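Oxidoreductase, Gfo/Idh/MocA family (Pseudomonas syringae pv. tomato, PDB 3DTY) probably acts as a nucleotide-dependent oxidoreductase of the Gfo/Idh/MocA family, pairing an NAD-binding Rossmann domain with a C-terminal alpha/beta domain, and binds magnesium. Local coordinates at residues T97-T102 / E126-L131; F120-A125 / W373-V378. All blocks are in the same frame, centred on the assembly; numbering follows the deposited sequence.

Interaction 1. Residues T97-T102 / E126-L131; sequences THYSIT and ENLREL. With MG (magnesium ion), chain F.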
ATOM      1  N   THR A  97     -21.218  -9.895 -33.817  1.00 12.27           N
ATOM      2  CA  THR A  97     -22.597 -10.360 -33.925  1.00 12.37           C
ATOM      3  C   THR A  97     -23.576  -9.604 -33.038  1.00 12.10           C
ATOM      4  O   THR A  97     -24.789  -9.740 -33.187  1.00 12.18           O
ATOM      5  CB  THR A  97     -22.712 -11.838 -33.549  1.00 12.94           C
ATOM      6  OG1 THR A  97     -22.351 -11.992 -32.172  1.00 12.85           O
ATOM      7  CG2 THR A  97     -21.792 -12.690 -34.407  1.00 16.26           C
ATOM      8  N   HIS A  98     -23.051  -8.814 -32.112  1.00 12.24           N
ATOM      9  CA  HIS A  98     -23.897  -8.082 -31.183  1.00 11.53           C
ATOM     10  C   HIS A  98     -24.993  -7.245 -31.833  1.00 12.13           C
ATOM     11  O   HIS A  98     -26.147  -7.257 -31.389  1.00 13.31           O
ATOM     12  CB  HIS A  98     -23.028  -7.212 -30.280  1.00 10.40           C
ATOM     13  CG  HIS A  98     -22.105  -7.998 -29.402  1.00 10.54           C
ATOM     14  ND1 HIS A  98     -21.265  -7.408 -28.481  1.00 11.46           N
ATOM     15  CD2 HIS A  98     -21.890  -9.333 -29.303  1.00 10.74           C
ATOM     16  CE1 HIS A  98     -20.574  -8.344 -27.855  1.00 10.76           C
ATOM     17  NE2 HIS A  98     -20.936  -9.523 -28.335  1.00 11.37           N
ATOM     18  N   TYR A  99     -24.647  -6.525 -32.890  1.00 13.05           N
ATOM     19  CA  TYR A  99     -25.635  -5.690 -33.548  1.00 12.19           C
ATOM     20  C   TYR A  99     -26.841  -6.443 -34.099  1.00 12.19           C
ATOM     21  O   TYR A  99     -27.982  -6.091 -33.797  1.00 11.46           O
ATOM     22  CB  TYR A  99     -25.009  -4.889 -34.683  1.00 12.46           C
ATOM     23  CG  TYR A  99     -26.049  -4.170 -35.503  1.00 12.54           C
ATOM     24  CD1 TYR A  99     -26.678  -3.030 -35.013  1.00 13.98           C
ATOM     25  CD2 TYR A  99     -26.440  -4.652 -36.751  1.00 14.50           C
ATOM     26  CE1 TYR A  99     -27.672  -2.380 -35.742  1.00 13.35           C
ATOM     27  CE2 TYR A  99     -27.439  -4.014 -37.491  1.00 14.32           C
ATOM     28  CZ  TYR A  99     -28.048  -2.877 -36.975  1.00 15.31           C
ATOM     29  OH  TYR A  99     -29.037  -2.240 -37.685  1.00 14.94           O
ATOM     30  N   SER A 100     -26.595  -7.466 -34.913  1.00 11.65           N
ATOM     31  CA  SER A 100     -27.695  -8.213 -35.523  1.00 11.81           C
ATOM     32  C   SER A 100     -28.525  -9.002 -34.521  1.00 11.31           C
ATOM     33  O   SER A 100     -29.749  -9.057 -34.624  1.00 10.37           O
ATOM     34  CB  SER A 100     -27.160  -9.145 -36.608  1.00 12.11           C
ATOM     35  OG  SER A 100     -26.149  -9.982 -36.087  1.00 16.66           O
ATOM     36  N   ILE A 101     -27.867  -9.610 -33.543  1.00 11.01           N
ATOM     37  CA  ILE A 101     -28.600 -10.383 -32.554  1.00 12.02           C
ATOM     38  C   ILE A 101     -29.459  -9.466 -31.686  1.00  9.71           C
ATOM     39  O   ILE A 101     -30.625  -9.759 -31.439  1.00 10.61           O
ATOM     40  CB  ILE A 101     -27.640 -11.222 -31.692  1.00 13.58           C
ATOM     41  CG1 ILE A 101     -26.908 -12.221 -32.598  1.00 14.10           C
ATOM     42  CG2 ILE A 101     -28.411 -11.941 -30.598  1.00 13.80           C
ATOM     43  CD1 ILE A 101     -25.909 -13.113 -31.894  1.00 17.16           C
ATOM     44  N   THR A 102     -28.897  -8.344 -31.245  1.00  9.97           N
ATOM     45  CA  THR A 102     -29.659  -7.402 -30.428  1.00  6.99           C
ATOM     46  C   THR A 102     -30.869  -6.893 -31.214  1.00  8.59           C
ATOM     47  O   THR A 102     -31.952  -6.721 -30.657  1.00  6.95           O
ATOM     48  CB  THR A 102     -28.809  -6.187 -30.010  1.00  6.14           C
ATOM     49  OG1 THR A 102     -27.697  -6.624 -29.215  1.00  7.99           O
ATOM     50  CG2 THR A 102     -29.656  -5.198 -29.192  1.00  6.48           C
ATOM     51  N   GLU A 126     -27.540   3.833 -32.997  1.00 12.46           N
ATOM     52  CA  GLU A 126     -28.755   4.643 -33.044  1.00 14.27           C
ATOM     53  C   GLU A 126     -29.943   3.816 -33.527  1.00 14.43           C
ATOM     54  O   GLU A 126     -31.085   4.096 -33.159  1.00 15.46           O
ATOM     55  CB  GLU A 126     -28.559   5.853 -33.964  1.00 16.32           C
ATOM     56  CG  GLU A 126     -27.414   6.758 -33.551  1.00 20.90           C
ATOM     57  CD  GLU A 126     -27.766   7.679 -32.404  1.00 23.72           C
ATOM     58  OE1 GLU A 126     -28.743   7.397 -31.679  1.00 26.23           O
ATOM     59  OE2 GLU A 126     -27.052   8.688 -32.219  1.00 26.68           O
ATOM     60  N   ASN A 127     -29.676   2.801 -34.350  1.00 15.30           N
ATOM     61  CA  ASN A 127     -30.740   1.926 -34.851  1.00 14.41           C
ATOM     62  C   ASN A 127     -31.301   1.079 -33.713  1.00 13.52           C
ATOM     63  O   ASN A 127     -32.515   0.905 -33.597  1.00 12.31           O
ATOM     64  CB  ASN A 127     -30.230   0.978 -35.945  1.00 16.93           C
ATOM     65  CG  ASN A 127     -29.855   1.699 -37.219  1.00 20.29           C
ATOM     66  OD1 ASN A 127     -30.234   2.849 -37.427  1.00 21.13           O
ATOM     67  ND2 ASN A 127     -29.117   1.015 -38.091  1.00 23.35           N
ATOM     68  N   LEU A 128     -30.410   0.543 -32.884  1.00 11.80           N
ATOM     69  CA  LEU A 128     -30.824  -0.284 -31.760  1.00 10.13           C
ATOM     70  C   LEU A 128     -31.612   0.564 -30.762  1.00  9.86           C
ATOM     71  O   LEU A 128     -32.617   0.114 -30.205  1.00 10.22           O
ATOM     72  CB  LEU A 128     -29.595  -0.914 -31.097  1.00  8.20           C
ATOM     73  CG  LEU A 128     -28.747  -1.826 -31.997  1.00  8.48           C
ATOM     74  CD1 LEU A 128     -27.570  -2.394 -31.215  1.00  8.03           C
ATOM     75  CD2 LEU A 128     -29.614  -2.960 -32.526  1.00 10.13           C
ATOM     76  N   ARG A 129     -31.161   1.796 -30.550  1.00 10.58           N
ATOM     77  CA  ARG A 129     -31.838   2.718 -29.641  1.00 12.79           C
ATOM     78  C   ARG A 129     -33.250   3.001 -30.166  1.00 13.62           C
ATOM     79  O   ARG A 129     -34.216   3.027 -29.398  1.00 13.29           O
ATOM     80  CB  ARG A 129     -31.053   4.029 -29.532  1.00 14.06           C
ATOM     81  CG  ARG A 129     -31.800   5.138 -28.803  1.00 17.88           C
ATOM     82  CD  ARG A 129     -31.053   6.461 -28.892  1.00 20.10           C
ATOM     83  NE  ARG A 129     -30.130   6.630 -27.785  1.00 24.29           N
ATOM     84  CZ  ARG A 129     -29.195   7.572 -27.729  1.00 25.23           C
ATOM     85  NH1 ARG A 129     -29.052   8.433 -28.730  1.00 24.65           N
ATOM     86  NH2 ARG A 129     -28.414   7.664 -26.658  1.00 25.13           N
ATOM     87  N   GLU A 130     -33.361   3.226 -31.476  1.00 13.96           N
ATOM     88  CA  GLU A 130     -34.658   3.471 -32.104  1.00 14.97           C
ATOM     89  C   GLU A 130     -35.580   2.267 -31.861  1.00 13.82           C
ATOM     90  O   GLU A 130     -36.724   2.421 -31.419  1.00 13.11           O
ATOM     91  CB  GLU A 130     -34.485   3.689 -33.614  1.00 17.34           C
ATOM     92  CG  GLU A 130     -34.093   5.108 -34.035  1.00 24.28           C
ATOM     93  CD  GLU A 130     -33.403   5.163 -35.407  1.00 28.65           C
ATOM     94  OE1 GLU A 130     -33.770   4.372 -36.308  1.00 29.28           O
ATOM     95  OE2 GLU A 130     -32.494   6.008 -35.583  1.00 30.41           O
ATOM     96  N   LEU A 131     -35.076   1.071 -32.147  1.00 10.83           N
ATOM     97  CA  LEU A 131     -35.849  -0.158 -31.960  1.00 11.82           C
ATOM     98  C   LEU A 131     -36.207  -0.389 -30.498  1.00 11.29           C
ATOM     99  O   LEU A 131     -37.295  -0.883 -30.180  1.00  9.95           O
ATOM    100  CB  LEU A 131     -35.063  -1.358 -32.472  1.00  9.99           C
ATOM    101  CG  LEU A 131     -34.910  -1.450 -33.989  1.00 12.80           C
ATOM    102  CD1 LEU A 131     -33.891  -2.525 -34.315  1.00 10.80           C
ATOM    103  CD2 LEU A 131     -36.257  -1.763 -34.640  1.00 12.06           C
TER
HETATM  104 MG    MG F 399     -29.871   3.966 -39.291  1.00 29.99          MG
HETATM  105  O   HOH W   1     -31.705   5.081 -38.499  1.00 22.55           O
HETATM  106  O   HOH W   2     -29.398   5.122 -37.581  1.00 23.22           O
HETATM  107  O   HOH W   3     -29.685   5.468 -40.408  1.00 15.36           O
HETATM  108  O   HOH W   4     -31.002   2.781 -40.309  1.00 23.65           O
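Tyr99 and Thr102 pack against Asn127 and Leu128 where two neighbouring helices of the Rossmann domain, 98-107 and 122-134, run nearly parallel, their local axes 14° apart and 10.5 Å from each other at closest approach. Leucine suits the middle of this interface because its branched end serves two partners. CD2 of Leu128 lies 3.8 Å from CE1 of Tyr99, approaching the ring obliquely, and CD1 and CD2 of Leu128 both lie 4.0 Å from CG2 of Thr102. The same rotamer that lets Thr102 OG1 bond to His98 O at 2.7 Å turns this methyl to the interface: OG1 stands beside the backbone N (chi1 -62°), which puts CG2 anti to that N. His98 O also accepts the ordinary helical bond from Thr102 N.

At the outer end the contact turns polar. Asn127 ND2 donates to Tyr99 OH over 3.3 Å, with an N-H...O angle of 157°, and the hydroxyl lies only slightly out of the amide plane. The other end of the amide, OD1, binds the magnesium ion at 2.2 Å; four waters and Glu123 complete its shell. Asparagine fits here because it offers a metal ligand and a donor on one flat group. Held at both ends, the amide has its rotation fixed, and the cation probably polarises it, making the N-H a somewhat stronger donor toward the tyrosine oxygen.

Interaction 2. Residues F120-A125 / W373-V378; sequences FTVEQA and WVERCV. With MG (magnesium ion), chain F.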
ATOM      1  N   PHE A 120     -20.441  -1.768 -33.454  1.00 12.77           N
ATOM      2  CA  PHE A 120     -19.235  -1.072 -33.895  1.00 12.47           C
ATOM      3  C   PHE A 120     -19.401   0.364 -34.377  1.00 12.31           C
ATOM      4  O   PHE A 120     -18.484   1.176 -34.228  1.00 13.42           O
ATOM      5  CB  PHE A 120     -18.534  -1.881 -34.987  1.00 13.06           C
ATOM      6  CG  PHE A 120     -17.985  -3.196 -34.511  1.00 13.81           C
ATOM      7  CD1 PHE A 120     -17.461  -3.322 -33.226  1.00 14.02           C
ATOM      8  CD2 PHE A 120     -17.953  -4.298 -35.360  1.00 13.92           C
ATOM      9  CE1 PHE A 120     -16.906  -4.524 -32.794  1.00 14.67           C
ATOM     10  CE2 PHE A 120     -17.400  -5.507 -34.942  1.00 16.51           C
ATOM     11  CZ  PHE A 120     -16.877  -5.623 -33.653  1.00 14.63           C
ATOM     12  N   THR A 121     -20.554   0.689 -34.950  1.00 10.96           N
ATOM     13  CA  THR A 121     -20.765   2.038 -35.464  1.00  8.92           C
ATOM     14  C   THR A 121     -21.902   2.775 -34.764  1.00  8.49           C
ATOM     15  O   THR A 121     -22.853   2.161 -34.283  1.00  9.45           O
ATOM     16  CB  THR A 121     -21.101   2.017 -36.954  1.00  8.47           C
ATOM     17  OG1 THR A 121     -22.425   1.499 -37.115  1.00 11.43           O
ATOM     18  CG2 THR A 121     -20.109   1.140 -37.729  1.00  8.62           C
ATOM     19  N   VAL A 122     -21.794   4.099 -34.728  1.00  8.33           N
ATOM     20  CA  VAL A 122     -22.811   4.942 -34.110  1.00 10.32           C
ATOM     21  C   VAL A 122     -24.158   4.771 -34.814  1.00 10.67           C
ATOM     22  O   VAL A 122     -25.204   4.731 -34.162  1.00 12.62           O
ATOM     23  CB  VAL A 122     -22.391   6.431 -34.150  1.00 11.04           C
ATOM     24  CG1 VAL A 122     -23.541   7.326 -33.683  1.00 11.09           C
ATOM     25  CG2 VAL A 122     -21.163   6.643 -33.266  1.00 12.03           C
ATOM     26  N   GLU A 123     -24.131   4.661 -36.140  1.00 11.31           N
ATOM     27  CA  GLU A 123     -25.361   4.494 -36.918  1.00 13.17           C
ATOM     28  C   GLU A 123     -26.095   3.224 -36.478  1.00 12.69           C
ATOM     29  O   GLU A 123     -27.317   3.236 -36.313  1.00 12.30           O
ATOM     30  CB  GLU A 123     -25.039   4.440 -38.421  1.00 15.52           C
ATOM     31  CG  GLU A 123     -26.252   4.385 -39.360  1.00 17.93           C
ATOM     32  CD  GLU A 123     -26.861   2.993 -39.459  1.00 21.88           C
ATOM     33  OE1 GLU A 123     -26.093   2.011 -39.515  1.00 23.80           O
ATOM     34  OE2 GLU A 123     -28.108   2.876 -39.498  1.00 22.76           O
ATOM     35  N   GLN A 124     -25.354   2.132 -36.296  1.00 11.82           N
ATOM     36  CA  GLN A 124     -25.963   0.886 -35.844  1.00 11.80           C
ATOM     37  C   GLN A 124     -26.498   1.119 -34.432  1.00 11.63           C
ATOM     38  O   GLN A 124     -27.626   0.745 -34.122  1.00 10.54           O
ATOM     39  CB  GLN A 124     -24.938  -0.258 -35.827  1.00 12.22           C
ATOM     40  CG  GLN A 124     -24.388  -0.621 -37.191  1.00 15.04           C
ATOM     41  CD  GLN A 124     -23.280  -1.657 -37.120  1.00 17.95           C
ATOM     42  OE1 GLN A 124     -22.501  -1.689 -36.166  1.00 17.20           O
ATOM     43  NE2 GLN A 124     -23.192  -2.495 -38.141  1.00 18.75           N
ATOM     44  N   ALA A 125     -25.687   1.749 -33.585  1.00 11.33           N
ATOM     45  CA  ALA A 125     -26.097   2.033 -32.210  1.00 10.98           C
ATOM     46  C   ALA A 125     -27.420   2.803 -32.163  1.00 11.29           C
ATOM     47  O   ALA A 125     -28.313   2.469 -31.380  1.00 10.75           O
ATOM     48  CB  ALA A 125     -25.023   2.825 -31.506  1.00 11.94           C
ATOM     49  N   TRP A 373     -17.945   7.125 -28.291  1.00  6.52           N
ATOM     50  CA  TRP A 373     -16.628   7.472 -27.769  1.00  7.45           C
ATOM     51  C   TRP A 373     -15.519   6.772 -28.555  1.00  8.15           C
ATOM     52  O   TRP A 373     -14.534   7.394 -28.930  1.00  8.74           O
ATOM     53  CB  TRP A 373     -16.508   7.106 -26.290  1.00  6.74           C
ATOM     54  CG  TRP A 373     -15.208   7.537 -25.682  1.00  8.42           C
ATOM     55  CD1 TRP A 373     -14.850   8.808 -25.314  1.00  8.85           C
ATOM     56  CD2 TRP A 373     -14.079   6.701 -25.388  1.00  9.29           C
ATOM     57  NE1 TRP A 373     -13.568   8.808 -24.808  1.00  8.64           N
ATOM     58  CE2 TRP A 373     -13.075   7.530 -24.842  1.00  8.73           C
ATOM     59  CE3 TRP A 373     -13.821   5.330 -25.532  1.00  9.37           C
ATOM     60  CZ2 TRP A 373     -11.830   7.032 -24.436  1.00  7.76           C
ATOM     61  CZ3 TRP A 373     -12.578   4.835 -25.127  1.00  8.96           C
ATOM     62  CH2 TRP A 373     -11.601   5.689 -24.587  1.00  8.19           C
ATOM     63  N   VAL A 374     -15.683   5.478 -28.801  1.00  7.76           N
ATOM     64  CA  VAL A 374     -14.679   4.737 -29.551  1.00  7.79           C
ATOM     65  C   VAL A 374     -14.577   5.263 -30.984  1.00  7.77           C
ATOM     66  O   VAL A 374     -13.477   5.434 -31.509  1.00  9.34           O
ATOM     67  CB  VAL A 374     -15.009   3.228 -29.566  1.00  7.18           C
ATOM     68  CG1 VAL A 374     -14.148   2.503 -30.598  1.00  9.29           C
ATOM     69  CG2 VAL A 374     -14.769   2.642 -28.175  1.00  7.17           C
ATOM     70  N   GLU A 375     -15.721   5.533 -31.606  1.00  8.04           N
ATOM     71  CA  GLU A 375     -15.752   6.035 -32.979  1.00  7.77           C
ATOM     72  C   GLU A 375     -15.036   7.387 -33.096  1.00  8.71           C
ATOM     73  O   GLU A 375     -14.276   7.601 -34.037  1.00  8.88           O
ATOM     74  CB  GLU A 375     -17.211   6.147 -33.468  1.00 10.28           C
ATOM     75  CG  GLU A 375     -17.375   6.425 -34.973  1.00 12.05           C
ATOM     76  CD  GLU A 375     -18.782   6.118 -35.495  1.00 15.38           C
ATOM     77  OE1 GLU A 375     -19.185   4.927 -35.513  1.00 14.52           O
ATOM     78  OE2 GLU A 375     -19.491   7.068 -35.887  1.00 13.07           O
ATOM     79  N   ARG A 376     -15.267   8.291 -32.145  1.00  7.54           N
ATOM     80  CA  ARG A 376     -14.608   9.594 -32.185  1.00  8.69           C
ATOM     81  C   ARG A 376     -13.099   9.447 -31.946  1.00  9.53           C
ATOM     82  O   ARG A 376     -12.302  10.086 -32.624  1.00  9.75           O
ATOM     83  CB  ARG A 376     -15.210  10.551 -31.141  1.00  9.10           C
ATOM     84  CG  ARG A 376     -16.741  10.643 -31.181  1.00 12.34           C
ATOM     85  CD  ARG A 376     -17.266  10.883 -32.596  1.00 12.17           C
ATOM     86  NE  ARG A 376     -17.010  12.240 -33.070  1.00 12.64           N
ATOM     87  CZ  ARG A 376     -17.204  12.643 -34.322  1.00 10.25           C
ATOM     88  NH1 ARG A 376     -17.652  11.788 -35.234  1.00  8.06           N
ATOM     89  NH2 ARG A 376     -16.963  13.904 -34.660  1.00 10.67           N
ATOM     90  N   CYS A 377     -12.704   8.619 -30.979  1.00  9.26           N
ATOM     91  CA  CYS A 377     -11.281   8.411 -30.713  1.00  9.73           C
ATOM     92  C   CYS A 377     -10.592   7.849 -31.953  1.00 10.05           C
ATOM     93  O   CYS A 377      -9.495   8.286 -32.316  1.00 10.57           O
ATOM     94  CB  CYS A 377     -11.076   7.448 -29.542  1.00 10.30           C
ATOM     95  SG  CYS A 377     -11.430   8.161 -27.925  1.00 13.04           S
ATOM     96  N   VAL A 378     -11.235   6.883 -32.606  1.00  9.20           N
ATOM     97  CA  VAL A 378     -10.660   6.283 -33.808  1.00 10.46           C
ATOM     98  C   VAL A 378     -10.497   7.327 -34.913  1.00  9.81           C
ATOM     99  O   VAL A 378      -9.477   7.357 -35.607  1.00  9.66           O
ATOM    100  CB  VAL A 378     -11.528   5.118 -34.336  1.00 12.45           C
ATOM    101  CG1 VAL A 378     -10.979   4.631 -35.673  1.00 12.36           C
ATOM    102  CG2 VAL A 378     -11.531   3.964 -33.324  1.00 11.71           C
TER
HETATM  103 MG    MG F 399     -29.871   3.966 -39.291  1.00 29.99          MG
HETATM  104  O   HOH W   5     -17.140   3.079 -35.777  1.00 21.93           O
HETATM  105  O   HOH W   6     -21.639   5.779 -37.475  1.00  6.89           O
HETATM  106  O   HOH W   2     -29.398   5.122 -37.581  1.00 23.22           O
HETATM  107  O   HOH W   1     -31.705   5.081 -38.499  1.00 22.55           O
HETATM  108  O   HOH W   3     -29.685   5.468 -40.408  1.00 15.36           O
HETATM  109  O   HOH W   4     -31.002   2.781 -40.309  1.00 23.65           O
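Glu375 reaches from helix 364-382 to the first turn of helix 122-134, where its carboxylate accepts the backbone N-H of Val122. The bond from Val122 N to Glu375 OE1 is 2.8 Å long with an angle of 160° at the hydrogen; the donor approaches on the syn side but 34° out of the carboxylate plane. Glutamate has the length this span needs: CG is anti to the backbone N (chi1 -170°) and the chain stays extended beyond it, carrying the charge across to the other helix. The side chain of Val122 crosses it at about a right angle, with CG2 close against the carboxylate, 3.1 Å from OE2.

Two waters widen the grip. One donates to both Phe120 O and Glu375 OE1; the other donates to Glu375 OE2 and accepts from Glu123 N, so a second N-H of the first turn is tied to the carboxylate through solvent. The negative charge thus sits beside the N-terminal end of helix 122-134, where the helix dipole would probably favour it.

Behind this shell, Thr121 occupies the N-cap and its OG1 accepts from Gln124 N at 3.1 Å, although the placing of that hydroxyl is less certain. Gln124 OE1 turns back toward the amides of Phe120 and Thr121 with two weak bonds. On the far side of the same turn, Glu123 OE2 binds the magnesium ion at 2.1 Å, sharing it with Asn127. On the other helix, Trp373 and Val374 pack on helix 203-218 of the C-terminal domain. Thr121 and Gln124 form a capping box, and Glu375 supplements this helix start from across the boundary between the Rossmann and C-terminal alpha/beta domains.

In the fold
Both interactions use helix 122-134, interaction 2 at its start and interaction 1 one turn further on; their centres lie 13 Å apart, on the same side of the chain's centre. Along the chain the segments alternate: 97-102, 120-125, 126-131, then 373-378. Interaction 1 stays within the Rossmann domain, between helices that follow its strands 88-92 and 111-114, whereas interaction 2 bridges to the C-terminal domain almost 250 residues later. They meet directly where Tyr99 CD1 packs 3.4 Å from Gln124 CB, and share the magnesium ion, bound by one residue from each. The shared helix therefore connects the nucleotide-binding fold, the metal site and the domain boundary.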